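PDB 2FB0: conserved hypothetical protein from Bacteroides thetaiotaomicron, which is of unknown function but belongs to the antibiotic biosynthesis monooxygenase family and is possibly an oxidoreductase. Local coordinates for residues M4-F10 against F53-W59; V11-E15 against R50-M54; A25-T29 against A40-F44. All blocks are in the same frame, centred on the assembly; numbering follows the deposited sequence.

Contact 1 of 3, residues M4-F10 against F53-W59; sequences MIRLNVF and FMICETW
With chi1 of Arg-6 at 167° and further bends at chi2 and chi3, the guanidinium doubles over to Thr-58 on the adjacent strand. There the group bonds side-on, NE and NH2 both donating to OG1 of Thr-58, at 2.8 Å for NH2, with the hydroxyl close to the guanidinium plane. NH2 also forms a salt bridge with Glu-90 of the second subunit.

The two strands are antiparallel neighbours, with paired backbone bonds at Ile-5/Trp-59, Leu-7/Glu-57 and Val-9/Ile-55. On the face bearing these residues, the Glu-57 side chain runs extended, and OE1 takes a straight bond in the plane of the Trp-59 ring from NE1 (2.9 Å, 171°) on its anti lone pair. This bond helps hold the carboxylate beside Leu-7, whose CD1 lies 3.3 Å from OE1 of Glu-57, while OE2 faces CG2 of Val-9 at 3.6 Å; a bound acetate also lies close to the Glu-57 side chain.

On the other face, Met-54, a selenomethionine, lies alongside Phe-10 in an oblique Met-aromatic contact, its SE 3.8 Å from CE1 of the ring; its CE methyl rests on Asn-8 CB.

This pairing forms the centre of the sheet. Strand 86-93 flanks 5-12 and strand 38-46 flanks 52-59; helix 62-68 packs on Ile-5, Leu-7 and Trp-59, and the second subunit meets the Arg-6, Asn-8 and Met-54 face.

Contact 2 of 3, residues V11-E15 against R50-M54; sequences VRVNE and RDVFM
Val-11 and Phe-53 form an antiparallel hydrogen-bonded pair, Arg-12 and Val-52 the non-hydrogen-bonded pair after it, and Val-13 N closes the run with a 2.8 Å bond to Asp-51 O as the strands give way to loops.

Val-11 sits over one face of the Phe-53 ring in a CH-pi contact: its CB is 3.7 Å from the ring centroid and 14° off the normal, while CG1 comes to 3.4 Å from CE1 of Phe-53. The ring is brought there by a chi1 of 74°, which places CG between the backbone N and the carbonyl carbon. CG1 of Val-13 meets the ring at its edge, and Ala-21, Ile-22 and Ala-25 of helix 18-32 also pack against Phe-53.

Farther out, the contact becomes ionic. In one of its two modelled conformers Arg-12 directs NE and, more weakly, NH2 to OD2 of Asp-51, 2.8 Å from NE, a bridge probably partly occupied. The guanidinium and carboxylate planes stand almost perpendicular, 88° apart, and the oxygen is approached on its anti side but out of the carboxylate plane. Glu-15 and Arg-50 behave differently: their flat groups are nearly coplanar, and NH2 of Arg-50 reaches the syn side of Glu-15 OE2 at 2.7 Å, beside a long, weak NE to OE1 bond. A water lies 3.0 Å from Val-13 O, within hydrogen-bonding distance, and more weakly near Arg-50 O.

The apolar packing of Val-11 and Val-13 on Phe-53, beneath helix 18-32, thus adjoins a charged part among side chains largely at the surface, whose two salt bridges solvent would be expected to weaken.

Contact 3 of 3, residues A25-T29 against A40-F44; sequences AKELT and AYDTF. With ACT (acetate ion), chain B.
Tyr-41 and Thr-29 meet where helix 18-32 packs on the sheet of a dimeric alpha-beta barrel-type (ferredoxin-like) domain, the fold of the antibiotic biosynthesis monooxygenase family. The short helix segment runs nearly antiparallel to strand 40-44, at 166°, with their axes 7.6 Å apart at closest approach. Tyr-41, Thr-29 and Thr-43 have the most surface buried here.

Thr-29 faces the strand with both branches. Its CG2 methyl lies 3.3 Å from Tyr-41 O and also packs on Asp-42 CA, while OG1 approaches the edge of the Tyr-41 ring, 3.4 Å from CD2. The same OG1 is gripped from two sides of the contact. It accepts a hydrogen bond from Thr-43 OG1 at 2.9 Å and donates to Ala-25 O one turn earlier in the helix. Ala-25 O therefore receives both the hydroxyl and the main-chain N of Thr-29, the hydroxyl arriving from above the carbonyl plane. In this way two consecutive hydrogen bonds lead from Thr-43 through Thr-29 to the helix backbone, and both hydroxyls have partners within them. Thr-43 supports this from the strand, its CG2 methyl lying 3.7 Å from CB of Ala-25.

With chi1 at -160° the Tyr-41 ring swings away from its own N and reaches Leu-28. Leu-28 O lies over one face of the ring, and Leu-28 CD2 lies 3.1 Å from Tyr-41 OH. Ile-55 and Glu-57 of the adjacent strand also touch Tyr-41, and His-73, Tyr-77 and Val-78 of helix 72-84 pack on Leu-28. The acetate, probably from the crystallisation liquor, is bound by His-68 NE2 as well, consistent with a pocket at this spot. Tyr-41 OH donates to the acetate O at 2.8 Å, and that oxygen lies in the plane of the phenol ring.

From the N terminus, strand 5-12 supplies first the 4-10 side of contact 1 and then the 11-15 side of contact 2; the chain goes on through helix 18-32, strand 38-46 and back along 52-59. Contact 2 closes the shorter loop, 15 to 50, within the one closed by contact 1, and the two share Phe-53 and Met-54 at the end of the same strand pair. Contact 3 closes a still smaller helix-to-strand loop inside both. It joins the helical layer to the sheet, and strand 38-46 bonds to 52-59 through Phe-44 O to Met-54 N and Ala-40 O to Thr-58 N. All three contacts touch the second subunit.

Contact 1 of 3, residues M4-F10 against F53-W59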
loop_
_atom_site.group_PDB
_atom_site.type_symbol
_atom_site.label_atom_id
_atom_site.label_comp_id
_atom_site.label_asym_id
_atom_site.label_seq_id
_atom_site.Cartn_x
_atom_site.Cartn_y
_atom_site.Cartn_z
HETATM N N MSE A 4 4.064 -7.760 -15.173
HETATM C CA MSE A 4 2.983 -7.395 -14.260
HETATM C C MSE A 4 3.103 -5.911 -13.890
HETATM O O MSE A 4 4.181 -5.319 -13.981
HETATM C CB MSE A 4 2.986 -8.253 -12.994
HETATM C CG MSE A 4 2.410 -9.663 -13.185
HETATM SE SE MSE A 4 2.489 -10.587 -11.508
HETATM C CE MSE A 4 4.386 -10.793 -11.392
ATOM N N ILE A 5 1.983 -5.318 -13.497
ATOM C CA ILE A 5 1.950 -3.904 -13.141
ATOM C C ILE A 5 1.437 -3.762 -11.717
ATOM O O ILE A 5 0.402 -4.331 -11.359
ATOM C CB ILE A 5 1.051 -3.092 -14.109
ATOM C CG1 ILE A 5 1.679 -3.042 -15.507
ATOM C CG2 ILE A 5 0.803 -1.669 -13.580
ATOM C CD1 ILE A 5 0.743 -2.514 -16.579
ATOM N N ARG A 6 2.176 -3.005 -10.916
ATOM C CA ARG A 6 1.761 -2.667 -9.563
ATOM C C ARG A 6 1.243 -1.224 -9.546
ATOM O O ARG A 6 1.934 -0.308 -9.998
ATOM C CB ARG A 6 2.933 -2.836 -8.580
ATOM C CG ARG A 6 2.718 -2.223 -7.174
ATOM C CD ARG A 6 1.527 -2.835 -6.400
ATOM N NE ARG A 6 1.493 -4.298 -6.495
ATOM C CZ ARG A 6 2.278 -5.111 -5.785
ATOM N NH1 ARG A 6 3.138 -4.606 -4.896
ATOM N NH2 ARG A 6 2.183 -6.436 -5.939
ATOM N N LEU A 7 0.031 -1.031 -9.027
ATOM C CA LEU A 7 -0.477 0.323 -8.757
ATOM C C LEU A 7 -0.566 0.572 -7.265
ATOM O O LEU A 7 -1.005 -0.299 -6.511
ATOM C CB LEU A 7 -1.855 0.564 -9.397
ATOM C CG LEU A 7 -2.064 0.303 -10.899
ATOM C CD1 LEU A 7 -3.457 0.753 -11.312
ATOM C CD2 LEU A 7 -1.039 1.046 -11.716
ATOM N N ASN A 8 -0.112 1.753 -6.856
ATOM C CA ASN A 8 -0.365 2.300 -5.537
ATOM C C ASN A 8 -1.187 3.578 -5.722
ATOM O O ASN A 8 -0.692 4.568 -6.269
ATOM C CB ASN A 8 0.940 2.649 -4.814
ATOM C CG ASN A 8 1.807 1.415 -4.470
ATOM O OD1 ASN A 8 1.365 0.253 -4.555
ATOM N ND2 ASN A 8 3.044 1.676 -4.086
ATOM N N VAL A 9 -2.433 3.552 -5.263
ATOM C CA VAL A 9 -3.348 4.674 -5.465
ATOM C C VAL A 9 -3.659 5.272 -4.102
ATOM O O VAL A 9 -4.336 4.651 -3.285
ATOM C CB VAL A 9 -4.638 4.232 -6.191
ATOM C CG1 VAL A 9 -5.569 5.437 -6.426
ATOM C CG2 VAL A 9 -4.306 3.553 -7.543
ATOM N N PHE A 10 -3.104 6.452 -3.848
ATOM C CA PHE A 10 -3.246 7.116 -2.555
ATOM C C PHE A 10 -4.455 8.025 -2.591
ATOM O O PHE A 10 -4.683 8.716 -3.579
ATOM C CB PHE A 10 -1.974 7.885 -2.206
ATOM C CG PHE A 10 -0.745 7.012 -2.186
ATOM C CD1 PHE A 10 -0.427 6.269 -1.057
ATOM C CD2 PHE A 10 0.068 6.913 -3.309
ATOM C CE1 PHE A 10 0.693 5.443 -1.041
ATOM C CE2 PHE A 10 1.203 6.086 -3.306
ATOM C CZ PHE A 10 1.509 5.347 -2.160
ATOM N N PHE A 53 -5.980 6.833 2.882
ATOM C CA PHE A 53 -6.012 5.394 2.610
ATOM C C PHE A 53 -5.411 5.144 1.237
ATOM O O PHE A 53 -5.076 6.094 0.539
ATOM C CB PHE A 53 -7.408 4.758 2.832
ATOM C CG PHE A 53 -8.440 5.073 1.764
ATOM C CD1 PHE A 53 -9.272 6.193 1.882
ATOM C CD2 PHE A 53 -8.617 4.214 0.670
ATOM C CE1 PHE A 53 -10.253 6.461 0.912
ATOM C CE2 PHE A 53 -9.584 4.467 -0.302
ATOM C CZ PHE A 53 -10.417 5.598 -0.181
HETATM N N MSE A 54 -5.208 3.878 0.879
HETATM C CA MSE A 54 -4.596 3.561 -0.396
HETATM C C MSE A 54 -5.184 2.309 -0.995
HETATM O O MSE A 54 -5.735 1.461 -0.286
HETATM C CB MSE A 54 -3.062 3.470 -0.293
HETATM C CG MSE A 54 -2.525 2.331 0.572
HETATM SE SE MSE A 54 -0.609 2.067 0.242
HETATM C CE MSE A 54 -0.873 1.530 -1.649
ATOM N N ILE A 55 -5.110 2.231 -2.316
ATOM C CA ILE A 55 -5.532 1.055 -3.047
ATOM C C ILE A 55 -4.267 0.469 -3.654
ATOM O O ILE A 55 -3.507 1.169 -4.329
ATOM C CB ILE A 55 -6.573 1.376 -4.148
ATOM C CG1 ILE A 55 -7.793 2.106 -3.554
ATOM C CG2 ILE A 55 -7.052 0.085 -4.807
ATOM C CD1 ILE A 55 -8.800 2.618 -4.620
ATOM N N CYS A 56 -4.014 -0.797 -3.345
ATOM C CA CYS A 56 -2.883 -1.525 -3.894
ATOM C C CYS A 56 -3.411 -2.538 -4.903
ATOM O O CYS A 56 -4.329 -3.296 -4.599
ATOM C CB CYS A 56 -2.124 -2.247 -2.779
ATOM S SG CYS A 56 -0.505 -2.835 -3.317
ATOM N N GLU A 57 -2.847 -2.542 -6.106
ATOM C CA GLU A 57 -3.349 -3.399 -7.170
ATOM C C GLU A 57 -2.197 -4.071 -7.867
ATOM O O GLU A 57 -1.129 -3.495 -7.983
ATOM C CB GLU A 57 -4.130 -2.581 -8.207
ATOM C CG GLU A 57 -5.075 -1.583 -7.574
ATOM C CD GLU A 57 -5.718 -0.639 -8.561
ATOM O OE1 GLU A 57 -5.857 -0.983 -9.751
ATOM O OE2 GLU A 57 -6.105 0.457 -8.115
ATOM N N THR A 58 -2.431 -5.287 -8.353
ATOM C CA THR A 58 -1.501 -5.923 -9.270
ATOM C C THR A 58 -2.270 -6.419 -10.483
ATOM O O THR A 58 -3.270 -7.132 -10.353
ATOM C CB THR A 58 -0.756 -7.091 -8.610
ATOM O OG1 THR A 58 -0.200 -6.639 -7.377
ATOM C CG2 THR A 58 0.365 -7.628 -9.524
ATOM N N TRP A 59 -1.785 -6.027 -11.656
ATOM C CA TRP A 59 -2.409 -6.363 -12.925
ATOM C C TRP A 59 -1.470 -7.241 -13.721
ATOM O O TRP A 59 -0.255 -7.042 -13.694
ATOM C CB TRP A 59 -2.806 -5.093 -13.700
ATOM C CG TRP A 59 -3.935 -4.432 -12.982
ATOM C CD1 TRP A 59 -3.847 -3.439 -12.041
ATOM C CD2 TRP A 59 -5.314 -4.793 -13.058
ATOM N NE1 TRP A 59 -5.101 -3.149 -11.544
ATOM C CE2 TRP A 59 -6.015 -3.967 -12.153
ATOM C CE3 TRP A 59 -6.030 -5.737 -13.814
ATOM C CZ2 TRP A 59 -7.399 -4.044 -11.993
ATOM C CZ3 TRP A 59 -7.403 -5.813 -13.651
ATOM C CH2 TRP A 59 -8.071 -4.978 -12.741
#

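Contact 2 of 3, residues V11-E15 against R50-M54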
loop_
_atom_site.group_PDB
_atom_site.type_symbol
_atom_site.label_atom_id
_atom_site.label_comp_id
_atom_site.label_asym_id
_atom_site.label_seq_id
_atom_site.Cartn_x
_atom_site.Cartn_y
_atom_site.Cartn_z
ATOM N N VAL A 11 -5.244 7.976 -1.525
ATOM C CA VAL A 11 -6.494 8.724 -1.433
ATOM C C VAL A 11 -6.481 9.569 -0.161
ATOM O O VAL A 11 -6.228 9.053 0.944
ATOM C CB VAL A 11 -7.742 7.799 -1.438
ATOM C CG1 VAL A 11 -9.042 8.624 -1.451
ATOM C CG2 VAL A 11 -7.727 6.825 -2.633
ATOM N N ARG A 12 -6.721 10.870 -0.322
ATOM C CA ARG A 12 -6.878 11.775 0.814
ATOM C C ARG A 12 -8.364 12.135 0.919
ATOM O O ARG A 12 -8.976 12.562 -0.064
ATOM C CB ARG A 12 -6.000 13.028 0.642
ATOM C CG ARG A 12 -5.750 13.828 1.937
ATOM C CD ARG A 12 -6.898 14.788 2.250
ATOM N NE ARG A 12 -6.909 15.228 3.649
ATOM C CZ ARG A 12 -7.874 15.956 4.211
ATOM N NH1 ARG A 12 -8.929 16.355 3.500
ATOM N NH2 ARG A 12 -7.781 16.283 5.495
ATOM N N VAL A 13 -8.934 11.945 2.105
ATOM C CA VAL A 13 -10.369 12.125 2.332
ATOM C C VAL A 13 -10.639 12.730 3.719
ATOM O O VAL A 13 -9.970 12.369 4.701
ATOM C CB VAL A 13 -11.134 10.769 2.161
ATOM C CG1 VAL A 13 -10.693 9.719 3.218
ATOM C CG2 VAL A 13 -12.646 10.978 2.169
ATOM N N ASN A 14 -11.610 13.648 3.796
ATOM C CA ASN A 14 -12.013 14.254 5.073
ATOM C C ASN A 14 -12.855 13.310 5.911
ATOM O O ASN A 14 -13.268 12.256 5.431
ATOM C CB ASN A 14 -12.719 15.618 4.859
ATOM C CG ASN A 14 -14.100 15.488 4.209
ATOM O OD1 ASN A 14 -14.800 14.485 4.359
ATOM N ND2 ASN A 14 -14.499 16.531 3.491
ATOM N N GLU A 15 -13.114 13.689 7.167
ATOM C CA GLU A 15 -13.821 12.816 8.105
ATOM C C GLU A 15 -15.274 12.569 7.732
ATOM O O GLU A 15 -15.808 11.478 7.969
ATOM C CB GLU A 15 -13.730 13.356 9.541
ATOM C CG GLU A 15 -14.219 12.351 10.597
ATOM C CD GLU A 15 -13.367 11.067 10.652
ATOM O OE1 GLU A 15 -12.116 11.171 10.606
ATOM O OE2 GLU A 15 -13.954 9.960 10.744
ATOM N N ARG A 50 -5.550 9.475 9.725
ATOM C CA ARG A 50 -6.979 9.233 9.530
ATOM C C ARG A 50 -7.500 9.574 8.141
ATOM O O ARG A 50 -8.426 8.924 7.653
ATOM C CB ARG A 50 -7.800 10.037 10.551
ATOM C CG ARG A 50 -8.012 9.324 11.849
ATOM C CD ARG A 50 -8.862 8.079 11.670
ATOM N NE ARG A 50 -10.288 8.377 11.553
ATOM C CZ ARG A 50 -11.237 7.454 11.671
ATOM N NH1 ARG A 50 -10.897 6.190 11.913
ATOM N NH2 ARG A 50 -12.517 7.784 11.557
ATOM N N ASP A 51 -6.901 10.583 7.515
ATOM C CA ASP A 51 -7.395 11.118 6.242
ATOM C C ASP A 51 -6.760 10.451 5.023
ATOM O O ASP A 51 -7.025 10.850 3.899
ATOM C CB ASP A 51 -7.216 12.655 6.190
ATOM C CG ASP A 51 -5.756 13.094 6.269
ATOM O OD1 ASP A 51 -4.900 12.334 6.787
ATOM O OD2 ASP A 51 -5.451 14.218 5.820
ATOM N N VAL A 52 -5.927 9.432 5.249
ATOM C CA VAL A 52 -5.231 8.770 4.148
ATOM C C VAL A 52 -5.600 7.289 4.071
ATOM O O VAL A 52 -5.572 6.578 5.076
ATOM C CB VAL A 52 -3.682 8.928 4.233
ATOM C CG1 VAL A 52 -3.002 8.195 3.060
ATOM C CG2 VAL A 52 -3.265 10.399 4.231
ATOM N N PHE A 53 -5.980 6.833 2.882
ATOM C CA PHE A 53 -6.012 5.394 2.610
ATOM C C PHE A 53 -5.411 5.144 1.237
ATOM O O PHE A 53 -5.076 6.094 0.539
ATOM C CB PHE A 53 -7.408 4.758 2.832
ATOM C CG PHE A 53 -8.440 5.073 1.764
ATOM C CD1 PHE A 53 -9.272 6.193 1.882
ATOM C CD2 PHE A 53 -8.617 4.214 0.670
ATOM C CE1 PHE A 53 -10.253 6.461 0.912
ATOM C CE2 PHE A 53 -9.584 4.467 -0.302
ATOM C CZ PHE A 53 -10.417 5.598 -0.181
HETATM N N MSE A 54 -5.208 3.878 0.879
HETATM C CA MSE A 54 -4.596 3.561 -0.396
HETATM C C MSE A 54 -5.184 2.309 -0.995
HETATM O O MSE A 54 -5.735 1.461 -0.286
HETATM C CB MSE A 54 -3.062 3.470 -0.293
HETATM C CG MSE A 54 -2.525 2.331 0.572
HETATM SE SE MSE A 54 -0.609 2.067 0.242
HETATM C CE MSE A 54 -0.873 1.530 -1.649
HETATM O O HOH W 1 -10.464 11.615 7.552
#

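Contact 3 of 3, residues A25-T29 against A40-F44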
loop_
_atom_site.group_PDB
_atom_site.type_symbol
_atom_site.label_atom_id
_atom_site.label_comp_id
_atom_site.label_asym_id
_atom_site.label_seq_id
_atom_site.Cartn_x
_atom_site.Cartn_y
_atom_site.Cartn_z
ATOM N N ALA A 25 -14.304 2.035 -2.335
ATOM C CA ALA A 25 -13.070 1.320 -2.679
ATOM C C ALA A 25 -13.209 -0.181 -2.407
ATOM O O ALA A 25 -12.804 -1.000 -3.223
ATOM C CB ALA A 25 -11.887 1.901 -1.933
ATOM N N LYS A 26 -13.808 -0.527 -1.273
ATOM C CA LYS A 26 -14.121 -1.918 -0.947
ATOM C C LYS A 26 -15.028 -2.584 -1.972
ATOM O O LYS A 26 -14.801 -3.738 -2.336
ATOM C CB LYS A 26 -14.719 -2.022 0.451
ATOM C CG LYS A 26 -13.682 -1.899 1.560
ATOM C CD LYS A 26 -14.338 -1.689 2.921
ATOM C CE LYS A 26 -15.114 -2.907 3.384
ATOM N NZ LYS A 26 -15.698 -2.609 4.731
ATOM N N GLU A 27 -16.041 -1.854 -2.438
ATOM C CA GLU A 27 -16.936 -2.351 -3.481
ATOM C C GLU A 27 -16.188 -2.538 -4.800
ATOM O O GLU A 27 -16.369 -3.545 -5.480
ATOM C CB GLU A 27 -18.147 -1.421 -3.645
ATOM C CG GLU A 27 -18.820 -1.111 -2.316
ATOM C CD GLU A 27 -20.151 -0.406 -2.463
ATOM O OE1 GLU A 27 -20.161 0.805 -2.759
ATOM O OE2 GLU A 27 -21.192 -1.061 -2.251
ATOM N N LEU A 28 -15.329 -1.579 -5.139
ATOM C CA LEU A 28 -14.503 -1.652 -6.341
ATOM C C LEU A 28 -13.493 -2.825 -6.233
ATOM O O LEU A 28 -13.189 -3.490 -7.222
ATOM C CB LEU A 28 -13.777 -0.313 -6.597
ATOM C CG LEU A 28 -12.880 -0.215 -7.843
ATOM C CD1 LEU A 28 -13.635 -0.587 -9.137
ATOM C CD2 LEU A 28 -12.225 1.165 -7.967
ATOM N N THR A 29 -13.000 -3.067 -5.022
ATOM C CA THR A 29 -12.093 -4.191 -4.748
ATOM C C THR A 29 -12.775 -5.535 -5.080
ATOM O O THR A 29 -12.234 -6.330 -5.830
ATOM C CB THR A 29 -11.593 -4.164 -3.275
ATOM O OG1 THR A 29 -10.811 -2.980 -3.047
ATOM C CG2 THR A 29 -10.753 -5.418 -2.937
ATOM N N ALA A 40 -4.139 -8.978 -7.945
ATOM C CA ALA A 40 -4.402 -8.585 -6.562
ATOM C C ALA A 40 -5.039 -7.198 -6.521
ATOM O O ALA A 40 -4.812 -6.369 -7.405
ATOM C CB ALA A 40 -3.106 -8.586 -5.744
ATOM N N TYR A 41 -5.831 -6.951 -5.483
ATOM C CA TYR A 41 -6.499 -5.683 -5.345
ATOM C C TYR A 41 -7.025 -5.625 -3.929
ATOM O O TYR A 41 -7.731 -6.527 -3.501
ATOM C CB TYR A 41 -7.654 -5.599 -6.358
ATOM C CG TYR A 41 -8.138 -4.200 -6.682
ATOM C CD1 TYR A 41 -8.014 -3.684 -7.971
ATOM C CD2 TYR A 41 -8.728 -3.396 -5.700
ATOM C CE1 TYR A 41 -8.490 -2.390 -8.289
ATOM C CE2 TYR A 41 -9.199 -2.108 -6.002
ATOM C CZ TYR A 41 -9.075 -1.616 -7.288
ATOM O OH TYR A 41 -9.522 -0.337 -7.564
ATOM N N ASP A 42 -6.675 -4.571 -3.197
ATOM C CA ASP A 42 -7.215 -4.392 -1.852
ATOM C C ASP A 42 -7.183 -2.927 -1.445
ATOM O O ASP A 42 -6.402 -2.144 -1.976
ATOM C CB ASP A 42 -6.460 -5.261 -0.819
ATOM C CG ASP A 42 -7.270 -5.516 0.457
ATOM O OD1 ASP A 42 -8.477 -5.170 0.505
ATOM O OD2 ASP A 42 -6.703 -6.084 1.424
ATOM N N THR A 43 -8.029 -2.588 -0.484
ATOM C CA THR A 43 -8.095 -1.258 0.108
ATOM C C THR A 43 -7.432 -1.299 1.480
ATOM O O THR A 43 -7.709 -2.204 2.257
ATOM C CB THR A 43 -9.579 -0.834 0.223
ATOM O OG1 THR A 43 -10.169 -0.904 -1.083
ATOM C CG2 THR A 43 -9.715 0.576 0.801
ATOM N N PHE A 44 -6.550 -0.333 1.754
ATOM C CA PHE A 44 -5.790 -0.259 2.996
ATOM C C PHE A 44 -5.916 1.138 3.599
ATOM O O PHE A 44 -5.660 2.131 2.913
ATOM C CB PHE A 44 -4.290 -0.483 2.741
ATOM C CG PHE A 44 -3.943 -1.838 2.210
ATOM C CD1 PHE A 44 -3.520 -2.855 3.076
ATOM C CD2 PHE A 44 -3.999 -2.099 0.843
ATOM C CE1 PHE A 44 -3.185 -4.120 2.581
ATOM C CE2 PHE A 44 -3.660 -3.368 0.345
ATOM C CZ PHE A 44 -3.250 -4.375 1.228
HETATM C C ACT B . -7.958 1.386 -10.326
HETATM O O ACT B . -8.889 0.566 -10.132
HETATM O OXT ACT B . -7.247 1.225 -11.355
HETATM C CH3 ACT B . -7.709 2.523 -9.398
#